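Local coordinates for protein lactococcus lactis MG1363 DpsA (Lactococcus lactis, PDB 1ZS3) that probably protects DNA during oxidative stress, as a DNA-binding Dps protein of the ferritin-like family that assembles into a dodecamer, at residues 28-33 with 130-135; 36-41 with 123-128. All coordinates share one frame; numbering follows the deposited sequence.

Interaction 1. Residues 28-33 with 130-135; sequences GAMLGH and TRAIKL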
loop_
_atom_site.group_PDB
_atom_site.type_symbol
_atom_site.label_atom_id
_atom_site.label_comp_id
_atom_site.label_asym_id
_atom_site.label_seq_id
_atom_site.Cartn_x
_atom_site.Cartn_y
_atom_site.Cartn_z
ATOM N N GLY A 28 -18.483 -28.683 22.327
ATOM C CA GLY A 28 -19.453 -27.792 21.673
ATOM C C GLY A 28 -20.496 -27.241 22.613
ATOM O O GLY A 28 -21.045 -26.159 22.421
ATOM N N ALA A 29 -20.822 -28.003 23.645
ATOM C CA ALA A 29 -21.823 -27.558 24.637
ATOM C C ALA A 29 -21.189 -26.446 25.467
ATOM O O ALA A 29 -21.741 -25.344 25.559
ATOM C CB ALA A 29 -22.204 -28.730 25.569
ATOM N N MET A 30 -20.025 -26.753 26.057
ATOM C CA MET A 30 -19.263 -25.765 26.798
ATOM C C MET A 30 -19.017 -24.449 26.039
ATOM O O MET A 30 -19.092 -23.377 26.632
ATOM C CB MET A 30 -17.938 -26.370 27.226
ATOM C CG MET A 30 -17.187 -25.561 28.247
ATOM S SD MET A 30 -18.250 -25.224 29.698
ATOM C CE MET A 30 -17.904 -26.779 30.627
ATOM N N LEU A 31 -18.752 -24.538 24.745
ATOM C CA LEU A 31 -18.483 -23.389 23.896
ATOM C C LEU A 31 -19.714 -22.570 23.583
ATOM O O LEU A 31 -19.589 -21.463 23.049
ATOM C CB LEU A 31 -17.841 -23.814 22.579
ATOM C CG LEU A 31 -16.389 -24.263 22.681
ATOM C CD1 LEU A 31 -15.943 -24.988 21.417
ATOM C CD2 LEU A 31 -15.494 -23.079 22.992
ATOM N N GLY A 32 -20.893 -23.131 23.875
ATOM C CA GLY A 32 -22.164 -22.435 23.777
ATOM C C GLY A 32 -22.279 -21.359 24.811
ATOM O O GLY A 32 -22.952 -20.351 24.577
ATOM N N HIS A 33 -21.635 -21.593 25.944
ATOM C CA HIS A 33 -21.517 -20.607 26.969
ATOM C C HIS A 33 -20.446 -19.551 26.598
ATOM O O HIS A 33 -20.540 -18.363 26.962
ATOM C CB HIS A 33 -21.102 -21.304 28.231
ATOM C CG HIS A 33 -22.177 -22.128 28.915
ATOM N ND1 HIS A 33 -23.515 -21.659 29.180
ATOM C CD2 HIS A 33 -22.077 -23.341 29.520
ATOM C CE1 HIS A 33 -24.176 -22.604 29.833
ATOM N NE2 HIS A 33 -23.328 -23.596 30.108
ATOM N N THR A 130 -11.234 -22.061 29.524
ATOM C CA THR A 130 -10.327 -23.036 30.125
ATOM C C THR A 130 -10.819 -24.468 29.940
ATOM O O THR A 130 -10.076 -25.335 29.481
ATOM C CB THR A 130 -10.103 -22.672 31.601
ATOM O OG1 THR A 130 -8.976 -21.785 31.697
ATOM C CG2 THR A 130 -9.706 -23.849 32.452
ATOM N N ARG A 131 -12.078 -24.684 30.283
ATOM C CA ARG A 131 -12.703 -25.984 30.208
ATOM C C ARG A 131 -12.869 -26.404 28.762
ATOM O O ARG A 131 -12.627 -27.550 28.428
ATOM C CB ARG A 131 -14.060 -25.975 30.945
ATOM C CG ARG A 131 -13.921 -25.946 32.476
ATOM C CD ARG A 131 -15.220 -26.261 33.258
ATOM N NE ARG A 131 -15.788 -25.046 33.872
ATOM C CZ ARG A 131 -16.981 -24.978 34.485
ATOM N NH1 ARG A 131 -17.378 -23.814 35.013
ATOM N NH2 ARG A 131 -17.773 -26.056 34.556
ATOM N N ALA A 132 -13.278 -25.488 27.889
ATOM C CA ALA A 132 -13.479 -25.837 26.500
ATOM C C ALA A 132 -12.129 -26.222 25.797
ATOM O O ALA A 132 -12.109 -27.015 24.860
ATOM C CB ALA A 132 -14.155 -24.721 25.771
ATOM N N ILE A 133 -11.003 -25.669 26.250
ATOM C CA ILE A 133 -9.710 -26.047 25.727
ATOM C C ILE A 133 -9.510 -27.479 26.051
ATOM O O ILE A 133 -9.235 -28.254 25.150
ATOM C CB ILE A 133 -8.596 -25.193 26.320
ATOM C CG1 ILE A 133 -8.744 -23.766 25.775
ATOM C CG2 ILE A 133 -7.201 -25.821 26.074
ATOM C CD1 ILE A 133 -7.936 -22.760 26.498
ATOM N N LYS A 134 -9.614 -27.828 27.341
ATOM C CA LYS A 134 -9.335 -29.183 27.811
ATOM C C LYS A 134 -10.238 -30.219 27.131
ATOM O O LYS A 134 -9.770 -31.297 26.771
ATOM C CB LYS A 134 -9.489 -29.291 29.328
ATOM C CG LYS A 134 -8.489 -28.483 30.169
ATOM C CD LYS A 134 -8.740 -28.728 31.663
ATOM C CE LYS A 134 -7.986 -27.763 32.582
ATOM N NZ LYS A 134 -8.896 -27.167 33.668
ATOM N N LEU A 135 -11.523 -29.906 26.949
ATOM C CA LEU A 135 -12.482 -30.821 26.319
ATOM C C LEU A 135 -12.116 -30.985 24.876
ATOM O O LEU A 135 -12.136 -32.101 24.359
ATOM C CB LEU A 135 -13.949 -30.341 26.440
ATOM C CG LEU A 135 -14.538 -30.305 27.873
ATOM C CD1 LEU A 135 -16.033 -29.984 27.875
ATOM C CD2 LEU A 135 -14.243 -31.595 28.665
#
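Met30 sets its CG anti to the backbone N (chi1 -167°) and then bends at both chi2 and chi3, which lays its methyl end against the aliphatic part of Arg131. The contact pairs two antiparallel helices of the ferritin-like four-helix bundle, 27-51 and 111-138; the axes of the two short segments approach to 8.9 Å, at 160° between their directions. The side chains of Met30 and Arg131 meet at about a right angle, with Met30 CE 3.8 Å from Arg131 CD. Lower on the same thioether chain, Met30 CG rests on Ala132, 4.0 Å from its CB, and Met30 CB meets Leu135 CD1 at 4.1 Å. With an alanine here in place of the methionine, a gap would probably open beside Ala132 and the Arg131 chain would lose its apolar support. That arginine also makes a cation-pi contact with Phe128. Leu31 reaches in from the flank, and beyond this contact it packs on Leu144 and Val148 of helix 142-165, a third member of the bundle. The small side chain of Ala132 allows the backbones to come near, the CA atoms of Met30 and Ala132 being 5.8 Å apart, and its CB lies 3.5 Å from Leu31 CD2.

Interaction 2. Residues 36-41 with 123-128; sequences SNLFIE and QAQNMF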
loop_
_atom_site.group_PDB
_atom_site.type_symbol
_atom_site.label_atom_id
_atom_site.label_comp_id
_atom_site.label_asym_id
_atom_site.label_seq_id
_atom_site.Cartn_x
_atom_site.Cartn_y
_atom_site.Cartn_z
ATOM N N SER A 36 -21.792 -17.372 23.854
ATOM C CA SER A 36 -22.948 -16.554 24.242
ATOM C C SER A 36 -22.376 -15.402 25.035
ATOM O O SER A 36 -22.790 -14.253 24.833
ATOM C CB SER A 36 -24.038 -17.311 25.003
ATOM O OG SER A 36 -24.863 -18.078 24.128
ATOM N N ASN A 37 -21.444 -15.727 25.930
ATOM C CA ASN A 37 -20.672 -14.723 26.631
ATOM C C ASN A 37 -20.029 -13.712 25.673
ATOM O O ASN A 37 -20.047 -12.514 25.939
ATOM C CB ASN A 37 -19.608 -15.368 27.536
ATOM C CG ASN A 37 -20.212 -16.002 28.801
ATOM O OD1 ASN A 37 -21.408 -15.891 29.039
ATOM N ND2 ASN A 37 -19.385 -16.698 29.586
ATOM N N LEU A 38 -19.476 -14.179 24.554
ATOM C CA LEU A 38 -18.832 -13.318 23.579
ATOM C C LEU A 38 -19.803 -12.258 23.115
ATOM O O LEU A 38 -19.451 -11.091 23.066
ATOM C CB LEU A 38 -18.303 -14.104 22.386
ATOM C CG LEU A 38 -17.024 -14.879 22.674
ATOM C CD1 LEU A 38 -16.743 -15.729 21.477
ATOM C CD2 LEU A 38 -15.852 -13.947 23.018
ATOM N N PHE A 39 -21.017 -12.671 22.764
ATOM C CA PHE A 39 -21.965 -11.751 22.170
ATOM C C PHE A 39 -22.557 -10.805 23.164
ATOM O O PHE A 39 -22.869 -9.664 22.801
ATOM C CB PHE A 39 -23.056 -12.476 21.413
ATOM C CG PHE A 39 -23.379 -11.820 20.134
ATOM C CD1 PHE A 39 -22.883 -12.297 18.943
ATOM C CD2 PHE A 39 -24.107 -10.669 20.130
ATOM C CE1 PHE A 39 -23.171 -11.669 17.770
ATOM C CE2 PHE A 39 -24.390 -10.016 18.950
ATOM C CZ PHE A 39 -23.925 -10.523 17.769
ATOM N N ILE A 40 -22.702 -11.216 24.424
ATOM C CA ILE A 40 -23.324 -10.318 25.379
ATOM C C ILE A 40 -22.282 -9.312 25.798
ATOM O O ILE A 40 -22.618 -8.156 25.943
ATOM C CB ILE A 40 -24.015 -11.119 26.574
ATOM C CG1 ILE A 40 -25.525 -11.071 26.413
ATOM C CG2 ILE A 40 -23.678 -10.549 27.918
ATOM C CD1 ILE A 40 -26.004 -11.671 25.133
ATOM N N GLU A 41 -21.036 -9.736 25.990
ATOM C CA GLU A 41 -19.922 -8.796 26.141
ATOM C C GLU A 41 -19.876 -7.810 24.982
ATOM O O GLU A 41 -19.748 -6.647 25.218
ATOM C CB GLU A 41 -18.595 -9.522 26.206
ATOM C CG GLU A 41 -17.578 -8.721 26.968
ATOM C CD GLU A 41 -17.710 -8.854 28.459
ATOM O OE1 GLU A 41 -18.072 -7.848 29.106
ATOM O OE2 GLU A 41 -17.452 -9.965 28.969
ATOM N N GLN A 123 -12.543 -12.196 33.464
ATOM C CA GLN A 123 -11.998 -13.211 34.366
ATOM C C GLN A 123 -13.018 -14.306 34.382
ATOM O O GLN A 123 -12.675 -15.464 34.471
ATOM C CB GLN A 123 -11.837 -12.659 35.788
ATOM C CG GLN A 123 -10.421 -12.708 36.405
ATOM C CD GLN A 123 -10.149 -11.629 37.491
ATOM O OE1 GLN A 123 -9.126 -11.700 38.198
ATOM N NE2 GLN A 123 -11.036 -10.639 37.602
ATOM N N ALA A 124 -14.290 -13.906 34.252
ATOM C CA ALA A 124 -15.417 -14.862 34.287
ATOM C C ALA A 124 -15.495 -15.622 33.009
ATOM O O ALA A 124 -15.739 -16.816 33.045
ATOM C CB ALA A 124 -16.756 -14.175 34.593
ATOM N N GLN A 125 -15.254 -14.992 31.857
ATOM C CA GLN A 125 -15.280 -15.731 30.591
ATOM C C GLN A 125 -14.226 -16.854 30.599
ATOM O O GLN A 125 -14.436 -17.887 29.932
ATOM C CB GLN A 125 -14.994 -14.856 29.350
ATOM C CG GLN A 125 -15.908 -13.640 29.162
ATOM C CD GLN A 125 -15.745 -13.032 27.812
ATOM O OE1 GLN A 125 -15.383 -13.714 26.873
ATOM N NE2 GLN A 125 -15.977 -11.736 27.710
ATOM N N ASN A 126 -13.140 -16.668 31.376
ATOM C CA ASN A 126 -11.997 -17.622 31.376
ATOM C C ASN A 126 -12.272 -18.960 32.040
ATOM O O ASN A 126 -11.676 -19.939 31.645
ATOM C CB ASN A 126 -10.708 -17.023 31.965
ATOM C CG ASN A 126 -9.892 -16.225 30.909
ATOM O OD1 ASN A 126 -10.212 -16.224 29.711
ATOM N ND2 ASN A 126 -8.852 -15.543 31.364
ATOM N N MET A 127 -13.142 -18.995 33.051
ATOM C CA MET A 127 -13.524 -20.268 33.708
ATOM C C MET A 127 -14.095 -21.257 32.700
ATOM O O MET A 127 -13.817 -22.446 32.810
ATOM C CB MET A 127 -14.581 -20.042 34.812
ATOM C CG MET A 127 -14.075 -19.408 36.133
ATOM S SD MET A 127 -15.434 -18.486 36.970
ATOM C CE MET A 127 -14.576 -16.821 37.529
ATOM N N PHE A 128 -14.856 -20.757 31.727
ATOM C CA PHE A 128 -15.499 -21.565 30.704
ATOM C C PHE A 128 -14.611 -21.904 29.496
ATOM O O PHE A 128 -14.813 -22.945 28.865
ATOM C CB PHE A 128 -16.741 -20.833 30.210
ATOM C CG PHE A 128 -17.801 -20.648 31.250
ATOM C CD1 PHE A 128 -17.642 -19.731 32.283
ATOM C CD2 PHE A 128 -18.970 -21.411 31.211
ATOM C CE1 PHE A 128 -18.624 -19.566 33.241
ATOM C CE2 PHE A 128 -19.945 -21.240 32.168
ATOM C CZ PHE A 128 -19.777 -20.312 33.183
HETATM O O HOH W 1 -16.570 -17.759 28.519
#
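Gln125 stretches across to Glu41 with its amide plane nearly coplanar with the carboxylate, only 7° apart, in the buried middle of the four-helix bundle of this Dps subunit. The antiparallel helices 27-51 and 111-138 are here 10.9 Å apart between segment axes, a spacing bridged largely by polar side chains. Gln125 is extended beyond CG, whereas Glu41 bends at chi2 (81°) to bring its carboxylate round to the amide. Gln125 NE2 donates to Glu41 OE2 over 2.6 Å, meeting the oxygen on its anti side with an N-H...O angle of 140°, well short of straight. The same NE2 also bonds to Glu68, and this second carboxylate would further fix the rotation of the amide. Leu38 crosses the Gln125 chain at about a right angle, its CD2 lying 3.9 Å from Gln125 OE1. One turn before Glu41, Asn37 holds its ND2 over one face of the Phe128 ring, 4.4 Å from Phe128 CD1, while its OD1 accepts a bond from Lys98 N. A water joins the two helices beside it: it accepts from Asn37 ND2 at 3.2 Å and donates to the backbone O of Gln125 at 2.6 Å.

In the fold
From the N terminus, the chain runs through helix 5-23 and enters helix 27-51, which carries the first segment of interaction 1 and then that of interaction 2. Helices 55-81 and 90-96 follow before helix 111-138 returns antiparallel. Its residues 123-128 close the shorter loop, that of interaction 2, and residues 130-135 then close the longer one, so interaction 2 nests inside interaction 1. Their centres are about 11 Å apart, and they adjoin through Phe128, which packs on both Met30 and His33. Together they fasten one helix pair from its end toward the centre of the subunit, while helix 142-165 packs against both contacts.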